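Long-range contacts in glycoside Hydrolase (Bacteroides uniformis, PDB 5TA0), which probably hydrolyses agarose-type galactans from red algae, and binds an agarose oligosaccharide in the pocket of its barrel domain: residues Trp417-Gly422 / Asn444-Ile449; Gly422-Thr427 / Asp437-Gly442; Tyr531-Leu536 / Asn548-Lys553; Leu579-Lys584 / Asn618-Leu623. One frame throughout, in Å; residues are numbered along the deposited sequence. Where two conformers were deposited one is given.

Contact 1 (Trp417-Gly422 / Asn444-Ile449)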
loop_
_atom_site.group_PDB
_atom_site.type_symbol
_atom_site.label_atom_id
_atom_site.label_comp_id
_atom_site.label_asym_id
_atom_site.label_seq_id
_atom_site.Cartn_x
_atom_site.Cartn_y
_atom_site.Cartn_z
ATOM N N TRP A 417 -2.079 -16.781 0.109
ATOM C CA TRP A 417 -0.917 -16.371 -0.693
ATOM C C TRP A 417 0.299 -17.272 -0.492
ATOM O O TRP A 417 1.382 -16.986 -1.003
ATOM C CB TRP A 417 -0.568 -14.891 -0.383
ATOM C CG TRP A 417 -1.552 -13.946 -1.009
ATOM C CD1 TRP A 417 -2.752 -13.505 -0.464
ATOM C CD2 TRP A 417 -1.473 -13.337 -2.308
ATOM N NE1 TRP A 417 -3.392 -12.692 -1.344
ATOM C CE2 TRP A 417 -2.634 -12.570 -2.484
ATOM C CE3 TRP A 417 -0.527 -13.364 -3.341
ATOM C CZ2 TRP A 417 -2.866 -11.821 -3.647
ATOM C CZ3 TRP A 417 -0.755 -12.612 -4.475
ATOM C CH2 TRP A 417 -1.904 -11.867 -4.631
ATOM N N LYS A 418 0.158 -18.374 0.248
ATOM C CA LYS A 418 1.275 -19.299 0.486
ATOM C C LYS A 418 1.852 -19.770 -0.867
ATOM O O LYS A 418 1.110 -20.028 -1.815
ATOM C CB LYS A 418 0.807 -20.495 1.331
ATOM C CG LYS A 418 1.918 -21.345 1.890
ATOM C CD LYS A 418 1.372 -22.549 2.637
ATOM C CE LYS A 418 2.438 -23.315 3.389
ATOM N NZ LYS A 418 3.418 -23.986 2.487
ATOM N N ASP A 419 3.180 -19.805 -0.950
ATOM C CA ASP A 419 3.899 -20.322 -2.113
ATOM C C ASP A 419 3.973 -19.369 -3.294
ATOM O O ASP A 419 4.813 -19.584 -4.171
ATOM C CB ASP A 419 3.357 -21.680 -2.618
ATOM C CG ASP A 419 3.147 -22.683 -1.520
ATOM O OD1 ASP A 419 4.125 -22.983 -0.826
ATOM O OD2 ASP A 419 1.995 -23.166 -1.357
ATOM N N VAL A 420 3.103 -18.362 -3.397
ATOM C CA VAL A 420 2.987 -17.548 -4.609
ATOM C C VAL A 420 4.313 -16.805 -4.820
ATOM O O VAL A 420 4.778 -16.082 -3.929
ATOM C CB VAL A 420 1.825 -16.543 -4.521
ATOM C CG1 VAL A 420 1.843 -15.588 -5.706
ATOM C CG2 VAL A 420 0.477 -17.260 -4.413
ATOM N N LYS A 421 4.916 -17.022 -5.991
ATOM C CA LYS A 421 6.185 -16.408 -6.359
ATOM C C LYS A 421 6.383 -16.728 -7.833
ATOM O O LYS A 421 5.678 -17.552 -8.413
ATOM C CB LYS A 421 7.370 -16.929 -5.526
ATOM C CG LYS A 421 7.703 -18.413 -5.742
ATOM C CD LYS A 421 8.867 -18.906 -4.879
ATOM C CE LYS A 421 8.497 -18.998 -3.423
ATOM N NZ LYS A 421 7.599 -20.134 -3.122
ATOM N N GLY A 422 7.366 -16.066 -8.417
ATOM C CA GLY A 422 7.817 -16.401 -9.745
ATOM C C GLY A 422 7.771 -15.240 -10.712
ATOM O O GLY A 422 7.582 -14.076 -10.314
ATOM N N ASN A 444 5.184 -24.594 -11.362
ATOM C CA ASN A 444 3.988 -24.058 -10.721
ATOM C C ASN A 444 3.582 -22.714 -11.285
ATOM O O ASN A 444 4.442 -21.858 -11.520
ATOM C CB ASN A 444 4.218 -23.907 -9.231
ATOM C CG ASN A 444 4.340 -25.238 -8.540
ATOM O OD1 ASN A 444 3.441 -26.067 -8.635
ATOM N ND2 ASN A 444 5.436 -25.454 -7.852
ATOM N N VAL A 445 2.287 -22.540 -11.504
ATOM C CA VAL A 445 1.734 -21.265 -11.966
ATOM C C VAL A 445 0.630 -20.849 -11.012
ATOM O O VAL A 445 -0.257 -21.645 -10.726
ATOM C CB VAL A 445 1.168 -21.351 -13.391
ATOM C CG1 VAL A 445 0.716 -19.978 -13.889
ATOM C CG2 VAL A 445 2.213 -21.933 -14.323
ATOM N N TYR A 446 0.674 -19.603 -10.551
ATOM C CA TYR A 446 -0.285 -19.036 -9.596
ATOM C C TYR A 446 -1.078 -17.993 -10.338
ATOM O O TYR A 446 -0.515 -17.018 -10.840
ATOM C CB TYR A 446 0.439 -18.423 -8.379
ATOM C CG TYR A 446 1.308 -19.431 -7.713
ATOM C CD1 TYR A 446 0.756 -20.363 -6.840
ATOM C CD2 TYR A 446 2.667 -19.511 -8.005
ATOM C CE1 TYR A 446 1.537 -21.330 -6.257
ATOM C CE2 TYR A 446 3.470 -20.483 -7.417
ATOM C CZ TYR A 446 2.885 -21.383 -6.543
ATOM O OH TYR A 446 3.633 -22.384 -5.967
ATOM N N PHE A 447 -2.390 -18.218 -10.443
ATOM C CA PHE A 447 -3.319 -17.357 -11.153
ATOM C C PHE A 447 -4.247 -16.739 -10.106
ATOM O O PHE A 447 -5.010 -17.464 -9.439
ATOM C CB PHE A 447 -4.084 -18.217 -12.161
ATOM C CG PHE A 447 -4.971 -17.476 -13.128
ATOM C CD1 PHE A 447 -4.865 -16.121 -13.409
ATOM C CD2 PHE A 447 -5.920 -18.226 -13.842
ATOM C CE1 PHE A 447 -5.697 -15.520 -14.344
ATOM C CE2 PHE A 447 -6.714 -17.632 -14.794
ATOM C CZ PHE A 447 -6.600 -16.299 -15.045
ATOM N N ILE A 448 -4.116 -15.427 -9.899
ATOM C CA ILE A 448 -4.850 -14.746 -8.814
ATOM C C ILE A 448 -5.922 -13.881 -9.413
ATOM O O ILE A 448 -5.667 -13.113 -10.334
ATOM C CB ILE A 448 -3.921 -13.872 -7.937
ATOM C CG1 ILE A 448 -2.688 -14.645 -7.461
ATOM C CG2 ILE A 448 -4.677 -13.305 -6.754
ATOM C CD1 ILE A 448 -1.409 -14.308 -8.188
ATOM N N ILE A 449 -7.151 -14.002 -8.891
ATOM C CA ILE A 449 -8.288 -13.254 -9.406
ATOM C C ILE A 449 -9.040 -12.664 -8.223
ATOM O O ILE A 449 -9.295 -13.372 -7.258
ATOM C CB ILE A 449 -9.232 -14.122 -10.285
ATOM C CG1 ILE A 449 -8.410 -14.975 -11.274
ATOM C CG2 ILE A 449 -10.270 -13.260 -10.977
ATOM C CD1 ILE A 449 -9.232 -15.963 -12.089
HETATM O O HOH W 1 6.198 -21.991 -5.657
#

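Contact 2 (Gly422-Thr427 / Asp437-Gly442)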
loop_
_atom_site.group_PDB
_atom_site.type_symbol
_atom_site.label_atom_id
_atom_site.label_comp_id
_atom_site.label_asym_id
_atom_site.label_seq_id
_atom_site.Cartn_x
_atom_site.Cartn_y
_atom_site.Cartn_z
ATOM N N GLY A 422 7.366 -16.066 -8.417
ATOM C CA GLY A 422 7.817 -16.401 -9.745
ATOM C C GLY A 422 7.771 -15.240 -10.712
ATOM O O GLY A 422 7.582 -14.076 -10.314
ATOM N N THR A 423 7.938 -15.565 -11.992
ATOM C CA THR A 423 8.002 -14.570 -13.064
ATOM C C THR A 423 6.581 -14.191 -13.459
ATOM O O THR A 423 5.730 -15.069 -13.714
ATOM C CB THR A 423 8.745 -15.145 -14.290
ATOM O OG1 THR A 423 10.098 -15.434 -13.909
ATOM C CG2 THR A 423 8.710 -14.208 -15.454
ATOM N N ARG A 424 6.298 -12.886 -13.491
ATOM C CA ARG A 424 4.977 -12.413 -13.840
ATOM C C ARG A 424 4.676 -12.701 -15.300
ATOM O O ARG A 424 5.537 -12.468 -16.166
ATOM C CB ARG A 424 4.876 -10.913 -13.597
ATOM C CG ARG A 424 3.461 -10.355 -13.577
ATOM C CD ARG A 424 3.482 -8.869 -13.271
ATOM N NE ARG A 424 2.150 -8.298 -13.215
ATOM C CZ ARG A 424 1.881 -7.006 -13.399
ATOM N NH1 ARG A 424 2.856 -6.139 -13.670
ATOM N NH2 ARG A 424 0.623 -6.584 -13.363
ATOM N N VAL A 425 3.450 -13.136 -15.571
ATOM C CA VAL A 425 3.004 -13.401 -16.926
ATOM C C VAL A 425 1.705 -12.687 -17.195
ATOM O O VAL A 425 0.961 -12.306 -16.265
ATOM C CB VAL A 425 2.919 -14.920 -17.257
ATOM C CG1 VAL A 425 4.303 -15.528 -17.239
ATOM C CG2 VAL A 425 1.963 -15.644 -16.296
ATOM N N GLU A 426 1.413 -12.495 -18.468
ATOM C CA GLU A 426 0.241 -11.734 -18.865
ATOM C C GLU A 426 -1.087 -12.397 -18.529
ATOM O O GLU A 426 -1.281 -13.586 -18.786
ATOM C CB GLU A 426 0.270 -11.461 -20.359
ATOM C CG GLU A 426 -0.826 -10.495 -20.748
ATOM C CD GLU A 426 -1.217 -10.516 -22.188
ATOM O OE1 GLU A 426 -0.835 -11.417 -22.957
ATOM O OE2 GLU A 426 -1.955 -9.568 -22.530
ATOM N N THR A 427 -2.006 -11.594 -18.003
ATOM C CA THR A 427 -3.401 -11.983 -17.832
ATOM C C THR A 427 -4.277 -10.878 -18.387
ATOM O O THR A 427 -3.881 -9.723 -18.404
ATOM C CB THR A 427 -3.777 -12.222 -16.361
ATOM O OG1 THR A 427 -3.543 -11.022 -15.599
ATOM C CG2 THR A 427 -3.003 -13.379 -15.789
ATOM N N ASP A 437 -3.901 -11.441 -12.068
ATOM C CA ASP A 437 -2.429 -11.434 -12.175
ATOM C C ASP A 437 -1.959 -12.885 -12.119
ATOM O O ASP A 437 -2.722 -13.794 -11.738
ATOM C CB ASP A 437 -1.824 -10.563 -11.039
ATOM C CG ASP A 437 -0.474 -9.953 -11.383
ATOM O OD1 ASP A 437 0.126 -10.240 -12.441
ATOM O OD2 ASP A 437 -0.003 -9.172 -10.522
ATOM N N ALA A 438 -0.712 -13.134 -12.512
ATOM C CA ALA A 438 -0.190 -14.497 -12.507
ATOM C C ALA A 438 1.314 -14.526 -12.475
ATOM O O ALA A 438 1.966 -13.624 -13.019
ATOM C CB ALA A 438 -0.686 -15.264 -13.716
ATOM N N TYR A 439 1.848 -15.574 -11.847
ATOM C CA TYR A 439 3.294 -15.750 -11.629
ATOM C C TYR A 439 3.665 -17.209 -11.846
ATOM O O TYR A 439 2.960 -18.118 -11.377
ATOM C CB TYR A 439 3.723 -15.246 -10.217
ATOM C CG TYR A 439 3.396 -13.775 -10.041
ATOM C CD1 TYR A 439 4.334 -12.813 -10.396
ATOM C CD2 TYR A 439 2.140 -13.351 -9.654
ATOM C CE1 TYR A 439 4.045 -11.455 -10.336
ATOM C CE2 TYR A 439 1.833 -12.000 -9.600
ATOM C CZ TYR A 439 2.783 -11.057 -9.944
ATOM O OH TYR A 439 2.511 -9.708 -9.934
ATOM N N VAL A 440 4.773 -17.420 -12.545
ATOM C CA VAL A 440 5.253 -18.760 -12.923
ATOM C C VAL A 440 6.545 -19.075 -12.179
ATOM O O VAL A 440 7.552 -18.377 -12.333
ATOM C CB VAL A 440 5.555 -18.809 -14.429
ATOM C CG1 VAL A 440 6.198 -20.153 -14.804
ATOM C CG2 VAL A 440 4.294 -18.572 -15.260
ATOM N N ASP A 441 6.501 -20.095 -11.341
ATOM C CA ASP A 441 7.641 -20.562 -10.588
ATOM C C ASP A 441 7.965 -21.983 -11.006
ATOM O O ASP A 441 7.483 -22.938 -10.402
ATOM C CB ASP A 441 7.362 -20.542 -9.087
ATOM C CG ASP A 441 8.563 -20.991 -8.255
ATOM O OD1 ASP A 441 9.703 -20.741 -8.666
ATOM O OD2 ASP A 441 8.354 -21.537 -7.170
ATOM N N GLY A 442 8.774 -22.099 -12.047
ATOM C CA GLY A 442 9.167 -23.435 -12.556
ATOM C C GLY A 442 7.988 -24.202 -13.117
ATOM O O GLY A 442 7.426 -23.827 -14.126
HETATM O O HOH W 2 -0.771 -10.610 -15.039
#

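Contact 3 (Tyr531-Leu536 / Asn548-Lys553). With EDO (1,2-ethanediol), chain I.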
loop_
_atom_site.group_PDB
_atom_site.type_symbol
_atom_site.label_atom_id
_atom_site.label_comp_id
_atom_site.label_asym_id
_atom_site.label_seq_id
_atom_site.Cartn_x
_atom_site.Cartn_y
_atom_site.Cartn_z
ATOM N N TYR A 531 3.318 9.927 -18.774
ATOM C CA TYR A 531 2.635 11.019 -18.093
ATOM C C TYR A 531 2.422 12.180 -19.050
ATOM O O TYR A 531 3.147 12.326 -20.024
ATOM C CB TYR A 531 3.460 11.442 -16.871
ATOM C CG TYR A 531 3.586 10.301 -15.901
ATOM C CD1 TYR A 531 2.618 10.081 -14.934
ATOM C CD2 TYR A 531 4.631 9.403 -16.002
ATOM C CE1 TYR A 531 2.686 8.977 -14.079
ATOM C CE2 TYR A 531 4.729 8.312 -15.145
ATOM C CZ TYR A 531 3.750 8.117 -14.183
ATOM O OH TYR A 531 3.808 7.006 -13.345
ATOM N N ALA A 532 1.422 12.987 -18.774
ATOM C CA ALA A 532 1.137 14.184 -19.573
ATOM C C ALA A 532 2.039 15.344 -19.159
ATOM O O ALA A 532 2.695 15.345 -18.107
ATOM C CB ALA A 532 -0.318 14.571 -19.418
ATOM N N THR A 533 2.060 16.383 -19.990
ATOM C CA THR A 533 2.831 17.562 -19.691
ATOM C C THR A 533 2.226 18.444 -18.607
ATOM O O THR A 533 2.917 19.261 -18.048
ATOM C CB THR A 533 3.046 18.450 -20.927
ATOM O OG1 THR A 533 1.777 18.896 -21.418
ATOM C CG2 THR A 533 3.773 17.672 -22.048
ATOM N N ASP A 534 0.935 18.280 -18.327
ATOM C CA ASP A 534 0.235 19.116 -17.357
ATOM C C ASP A 534 -0.849 18.275 -16.686
ATOM O O ASP A 534 -1.059 17.122 -17.047
ATOM C CB ASP A 534 -0.379 20.334 -18.080
ATOM C CG ASP A 534 -0.542 21.547 -17.199
ATOM O OD1 ASP A 534 -0.452 21.462 -15.959
ATOM O OD2 ASP A 534 -0.758 22.636 -17.797
ATOM N N TYR A 535 -1.563 18.871 -15.735
ATOM C CA TYR A 535 -2.527 18.147 -14.927
ATOM C C TYR A 535 -3.538 19.126 -14.317
ATOM O O TYR A 535 -3.402 20.337 -14.500
ATOM C CB TYR A 535 -1.777 17.328 -13.846
ATOM C CG TYR A 535 -1.498 18.052 -12.549
ATOM C CD1 TYR A 535 -1.785 17.451 -11.313
ATOM C CD2 TYR A 535 -0.949 19.341 -12.544
ATOM C CE1 TYR A 535 -1.565 18.136 -10.120
ATOM C CE2 TYR A 535 -0.708 20.020 -11.360
ATOM C CZ TYR A 535 -1.026 19.405 -10.141
ATOM O OH TYR A 535 -0.803 20.092 -8.957
ATOM N N LEU A 536 -4.545 18.583 -13.643
ATOM C CA LEU A 536 -5.459 19.347 -12.762
ATOM C C LEU A 536 -6.126 20.536 -13.461
ATOM O O LEU A 536 -5.792 21.699 -13.200
ATOM C CB LEU A 536 -4.738 19.770 -11.471
ATOM C CG LEU A 536 -5.650 20.333 -10.353
ATOM C CD1 LEU A 536 -6.813 19.419 -10.015
ATOM C CD2 LEU A 536 -4.796 20.605 -9.130
ATOM N N ASN A 548 -1.253 16.432 -23.484
ATOM C CA ASN A 548 -0.228 15.911 -24.376
ATOM C C ASN A 548 0.625 14.879 -23.665
ATOM O O ASN A 548 1.142 15.159 -22.588
ATOM C CB ASN A 548 0.667 17.048 -24.857
ATOM C CG ASN A 548 -0.079 18.050 -25.705
ATOM O OD1 ASN A 548 -0.458 19.118 -25.228
ATOM N ND2 ASN A 548 -0.335 17.690 -26.937
ATOM N N ILE A 549 0.786 13.709 -24.291
ATOM C CA ILE A 549 1.616 12.625 -23.769
ATOM C C ILE A 549 2.618 12.303 -24.863
ATOM O O ILE A 549 2.242 11.757 -25.916
ATOM C CB ILE A 549 0.791 11.399 -23.359
ATOM C CG1 ILE A 549 -0.213 11.766 -22.253
ATOM C CG2 ILE A 549 1.716 10.275 -22.888
ATOM C CD1 ILE A 549 -1.059 10.618 -21.745
ATOM N N ASN A 550 3.884 12.612 -24.600
ATOM C CA ASN A 550 4.935 12.609 -25.613
ATOM C C ASN A 550 6.072 11.627 -25.350
ATOM O O ASN A 550 6.225 11.101 -24.247
ATOM C CB ASN A 550 5.493 14.040 -25.725
ATOM C CG ASN A 550 4.448 15.054 -26.147
ATOM O OD1 ASN A 550 3.514 14.745 -26.891
ATOM N ND2 ASN A 550 4.601 16.293 -25.647
ATOM N N ASN A 551 6.896 11.384 -26.379
ATOM C CA ASN A 551 7.993 10.419 -26.365
ATOM C C ASN A 551 7.531 8.980 -26.067
ATOM O O ASN A 551 8.251 8.209 -25.450
ATOM C CB ASN A 551 9.124 10.850 -25.396
ATOM C CG ASN A 551 10.324 11.497 -26.090
ATOM O OD1 ASN A 551 10.653 11.244 -27.274
ATOM N ND2 ASN A 551 11.050 12.283 -25.317
ATOM N N VAL A 552 6.326 8.638 -26.529
ATOM C CA VAL A 552 5.799 7.288 -26.374
ATOM C C VAL A 552 6.480 6.368 -27.380
ATOM O O VAL A 552 6.536 6.665 -28.563
ATOM C CB VAL A 552 4.277 7.263 -26.591
ATOM C CG1 VAL A 552 3.736 5.830 -26.635
ATOM C CG2 VAL A 552 3.574 8.095 -25.515
ATOM N N LYS A 553 7.013 5.265 -26.885
ATOM C CA LYS A 553 7.710 4.304 -27.723
ATOM C C LYS A 553 6.739 3.205 -28.139
ATOM O O LYS A 553 6.140 2.537 -27.304
ATOM C CB LYS A 553 8.926 3.751 -26.975
ATOM C CG LYS A 553 9.843 4.813 -26.364
ATOM C CD LYS A 553 10.355 5.905 -27.319
ATOM C CE LYS A 553 11.026 5.329 -28.572
ATOM N NZ LYS A 553 11.821 6.300 -29.388
HETATM C C1 EDO I . 6.739 19.110 -17.721
HETATM O O1 EDO I . 5.609 18.363 -17.277
HETATM C C2 EDO I . 7.387 18.362 -18.867
HETATM O O2 EDO I . 6.398 17.982 -19.824
HETATM O O HOH W 3 4.128 14.026 -22.073
HETATM O O HOH W 4 -0.715 17.865 -21.001
HETATM O O HOH W 5 2.080 20.373 -23.808
#

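Contact 4 (Leu579-Lys584 / Asn618-Leu623). With EDO (1,2-ethanediol), chain T.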
loop_
_atom_site.group_PDB
_atom_site.type_symbol
_atom_site.label_atom_id
_atom_site.label_comp_id
_atom_site.label_asym_id
_atom_site.label_seq_id
_atom_site.Cartn_x
_atom_site.Cartn_y
_atom_site.Cartn_z
ATOM N N LEU A 579 -11.133 12.537 -27.899
ATOM C CA LEU A 579 -10.400 12.438 -29.145
ATOM C C LEU A 579 -8.936 12.199 -28.840
ATOM O O LEU A 579 -8.347 12.918 -28.038
ATOM C CB LEU A 579 -10.529 13.739 -29.947
ATOM C CG LEU A 579 -11.943 14.189 -30.334
ATOM C CD1 LEU A 579 -11.905 15.556 -30.991
ATOM C CD2 LEU A 579 -12.579 13.160 -31.249
ATOM N N VAL A 580 -8.345 11.212 -29.512
ATOM C CA VAL A 580 -6.930 10.906 -29.368
ATOM C C VAL A 580 -6.337 11.109 -30.747
ATOM O O VAL A 580 -6.726 10.419 -31.705
ATOM C CB VAL A 580 -6.690 9.476 -28.855
ATOM C CG1 VAL A 580 -5.195 9.202 -28.748
ATOM C CG2 VAL A 580 -7.360 9.270 -27.506
ATOM N N ASN A 581 -5.415 12.052 -30.863
ATOM C CA ASN A 581 -4.862 12.432 -32.162
ATOM C C ASN A 581 -5.952 12.705 -33.213
ATOM O O ASN A 581 -5.840 12.280 -34.370
ATOM C CB ASN A 581 -3.867 11.375 -32.625
ATOM C CG ASN A 581 -2.720 11.240 -31.654
ATOM O OD1 ASN A 581 -2.300 12.242 -31.077
ATOM N ND2 ASN A 581 -2.231 10.027 -31.451
ATOM N N GLY A 582 -6.994 13.392 -32.765
ATOM C CA GLY A 582 -8.119 13.744 -33.637
ATOM C C GLY A 582 -9.130 12.645 -33.904
ATOM O O GLY A 582 -10.127 12.910 -34.590
ATOM N N LYS A 583 -8.921 11.432 -33.383
ATOM C CA LYS A 583 -9.814 10.294 -33.633
ATOM C C LYS A 583 -10.679 10.013 -32.414
ATOM O O LYS A 583 -10.178 9.997 -31.277
ATOM C CB LYS A 583 -9.005 9.042 -33.958
ATOM C CG LYS A 583 -8.028 9.181 -35.126
ATOM C CD LYS A 583 -8.737 9.372 -36.446
ATOM N N LYS A 584 -11.963 9.760 -32.634
ATOM C CA LYS A 584 -12.891 9.449 -31.551
ATOM C C LYS A 584 -12.562 8.113 -30.895
ATOM O O LYS A 584 -12.285 7.128 -31.574
ATOM C CB LYS A 584 -14.344 9.426 -32.046
ATOM C CG LYS A 584 -15.338 9.200 -30.919
ATOM C CD LYS A 584 -16.780 9.481 -31.312
ATOM C CE LYS A 584 -17.699 9.207 -30.127
ATOM N NZ LYS A 584 -17.465 10.153 -28.999
ATOM N N ASN A 618 4.123 11.343 -30.175
ATOM C CA ASN A 618 3.568 12.513 -29.497
ATOM C C ASN A 618 2.071 12.527 -29.706
ATOM O O ASN A 618 1.569 12.514 -30.850
ATOM C CB ASN A 618 4.205 13.810 -30.018
ATOM C CG ASN A 618 5.696 13.903 -29.734
ATOM O OD1 ASN A 618 6.234 13.245 -28.850
ATOM N ND2 ASN A 618 6.398 14.711 -30.552
ATOM N N ASN A 619 1.327 12.517 -28.611
ATOM C CA ASN A 619 -0.110 12.279 -28.636
ATOM C C ASN A 619 -0.878 13.417 -28.020
ATOM O O ASN A 619 -0.487 13.929 -26.961
ATOM C CB ASN A 619 -0.433 11.005 -27.861
ATOM C CG ASN A 619 0.270 9.806 -28.433
ATOM O OD1 ASN A 619 -0.204 9.226 -29.408
ATOM N ND2 ASN A 619 1.407 9.444 -27.874
ATOM N N THR A 620 -1.999 13.774 -28.638
ATOM C CA THR A 620 -2.869 14.835 -28.149
ATOM C C THR A 620 -4.190 14.179 -27.724
ATOM O O THR A 620 -4.842 13.533 -28.554
ATOM C CB THR A 620 -3.078 15.886 -29.265
ATOM O OG1 THR A 620 -1.803 16.409 -29.675
ATOM C CG2 THR A 620 -3.973 17.024 -28.788
ATOM N N ILE A 621 -4.575 14.336 -26.447
ATOM C CA ILE A 621 -5.751 13.716 -25.865
ATOM C C ILE A 621 -6.700 14.847 -25.476
ATOM O O ILE A 621 -6.345 15.673 -24.629
ATOM C CB ILE A 621 -5.361 12.850 -24.647
ATOM C CG1 ILE A 621 -4.525 11.645 -25.127
ATOM C CG2 ILE A 621 -6.610 12.417 -23.885
ATOM C CD1 ILE A 621 -3.734 10.914 -24.050
ATOM N N SER A 622 -7.876 14.893 -26.111
ATOM C CA SER A 622 -8.841 15.976 -25.931
ATOM C C SER A 622 -10.088 15.440 -25.245
ATOM O O SER A 622 -10.618 14.415 -25.643
ATOM C CB SER A 622 -9.175 16.560 -27.313
ATOM O OG SER A 622 -10.392 17.256 -27.334
ATOM N N LEU A 623 -10.554 16.158 -24.226
ATOM C CA LEU A 623 -11.771 15.818 -23.497
ATOM C C LEU A 623 -12.763 16.962 -23.553
ATOM O O LEU A 623 -12.389 18.106 -23.385
ATOM C CB LEU A 623 -11.464 15.528 -22.032
ATOM C CG LEU A 623 -10.568 14.330 -21.748
ATOM C CD1 LEU A 623 -10.176 14.343 -20.284
ATOM C CD2 LEU A 623 -11.278 13.040 -22.082
HETATM C C1 EDO T . 9.999 14.792 -29.821
HETATM O O1 EDO T . 9.030 15.722 -30.226
HETATM C C2 EDO T . 9.991 14.501 -28.345
HETATM O O2 EDO T . 8.759 13.917 -27.977
HETATM O O HOH W 6 -6.984 14.713 -30.184
#

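Contact 1 (Trp417-Gly422 / Asn444-Ile449)
Val420 sits on the ring of Tyr446. Its CA lies over the ring centre, 3.9 Å from the centroid and 10° off the normal, a CH-pi contact made by the backbone. Tyr446 CG is anti to the carbonyl carbon (chi1 -56°), which carries the ring to Val420. Val420 CG2 packs against Tyr446 CD1 at 3.9 Å as the side chains pass in opposite directions. In a second apolar patch, Trp417 CH2 at the far end of the indole meets Ile448 CG2 at 3.8 Å, the side chains crossing at about a right angle. Residues 417-420 form a type II beta turn just after helix 411-416, and the turn packs on strand 444-451 of the large beta-sandwich sheet. Met355 of helix 340-358 touches both Trp417 and Ile448. The polar contacts gather at Asp419 O. Tyr446 OH donates to water 1 at 2.6 Å, and that water donates to Asp419 O. Lys421 NZ also donates to Asp419 O, at 3.0 Å, from above the carbonyl plane. A leucine in place of Tyr446 would probably leave water 1 without its phenol donor and Val420 CA without a flat face to rest on. The Asp419 carboxylate forms a salt bridge with Arg476, and Trp417 NE1 bonds to Asn351.

Contact 2 (Gly422-Thr427 / Asp437-Gly442)
The guanidinium of Arg424 takes Asp437 OD1 at its edge, in plane, where NE donates at 2.9 Å and 170°. Arg424 is extended from CG to NE, with CG opposite its backbone N (chi1 -165°), and this carries NE to Asp437. The carboxylate is turned 69° from the guanidinium plane and is met on its syn side. The Tyr439 ring has Gly422 O at its edge, 3.5 Å from CD1. Arg424 CB approaches the same ring obliquely, 3.4 Å from CE1. Tyr439 OH donates to Asp437 OD2 at 2.6 Å. Asp437 OD1 also accepts from Ala438 N and from water 2, which donates to Val425 O and accepts from Thr427 OG1. Strands 423-429 and 434-441 form an antiparallel beta hairpin. Thr423 and Val440 are a hydrogen-bonded pair, Arg424 and Tyr439 a non-hydrogen-bonded one, and Val425 N donates to Ala438 O. With alanine in place of Asp437, Arg424 NE would probably lose its charged mate and the Tyr439 hydroxyl its acceptor. Val425 CG1 meets Val440 CG2 at 3.6 Å.

Contact 3 (Tyr531-Leu536 / Asn548-Lys553)
Thr533 places OG1 between its backbone N and carbonyl carbon (chi1 61°), which turns the hydroxyl to two waters that lead to Asn548. Ile549 has CG1 anti to its carbonyl carbon (chi1 -60°), and this brings CG1 against Ala532. The contact joins two beta sheets: an irregular part of the broken strand 523-538, of a five-stranded sheet, meets the end of strand 545-549, at the border of a four-stranded antiparallel sheet. Direct polar contact is slight. Thr533 N donates to Asn548 O at 3.0 Å, nearly along the C=O axis but bent to 144° at the hydrogen. The same oxygen takes a CA-H...O contact from Ala532 CA at 3.2 Å. Ala532 CB and Ile549 CG1 add apolar packing at 4.0 Å, and Ile549 also touches Ile621 of the neighbouring strand. Water does much of the bridging. Water 3 donates to Tyr531 O and Asn548 O and accepts from Asn550 N. Water 4 links Thr533 OG1 to Asn548 N, and water 5 links the same hydroxyl to Asn548 OD1. Tyr531 turns away from the strand end, and its hydroxyl bonds to Glu308 of helix 298-315 in the barrel domain. An ethanediol, probably from the crystallisation liquor, donates through O1 to Thr533 O at 2.9 Å.

Contact 4 (Leu579-Lys584 / Asn618-Leu623)
Thr620 O is gripped by Asn581 N at 2.8 Å, and by water 6, which also accepts from Gly582 N. The setting is an antiparallel pair of strands, 577-580 with 619-624, in the four-stranded sheet of the C-terminal beta domain. Residues 580-583 make the type I' turn of a tight hairpin, with Asn581 and Gly582 at its corners. The Asn581 side chain extends the ladder past the last strand pair. Its CG stands anti to the carbonyl carbon (chi1 -61°), and the amide then reaches across to Asn619 and Thr620. OD1 accepts from Thr620 N at 2.9 Å, so Asn581 N and OD1 hold both backbone polar atoms of Thr620. Before the turn, Leu579 and Ser622 form a hydrogen-bonded pair, with Ser622 N donating to Leu579 O at 2.8 Å. Val580 and Ile621 form the non-hydrogen-bonded pair. Their side chains meet loosely, CG2 to CG1 at 4.4 Å, and both also rest on Ile562 of strand 558-568. Ser622 OG bonds to Glu544. Asn619 OD1 accepts from Lys616 N, and Asn581 ND2 bonds to Ile614 O. The side-chain amide planes of Asn581 and Asn619 are 29° apart, and Asn581 ND2 donates to a lone pair of Asn619 OD1 at 3.0 Å and 167°.

Contacts 1 and 2 are buried and reach the same sheet, contact 1 by a turn packed on one of its strands, contact 2 by two of its strands. They share Gly422, and strands 434-441 and 444-451 pair through Tyr446 N to Tyr439 O and Ile448 N to Asp437 O, probable hydrogen bonds. Contacts 3 and 4 are only partly buried and lie in the C-terminal region, centres about 12 Å apart, where strands 545-549 and 619-624 are neighbours. The two groups do not touch. Contact 1 is mainly aromatic and apolar, contact 2 adds a buried salt bridge to its ladder, contact 3 has one direct backbone bond and several water bridges, and contact 4 relies on backbone and amide bonds.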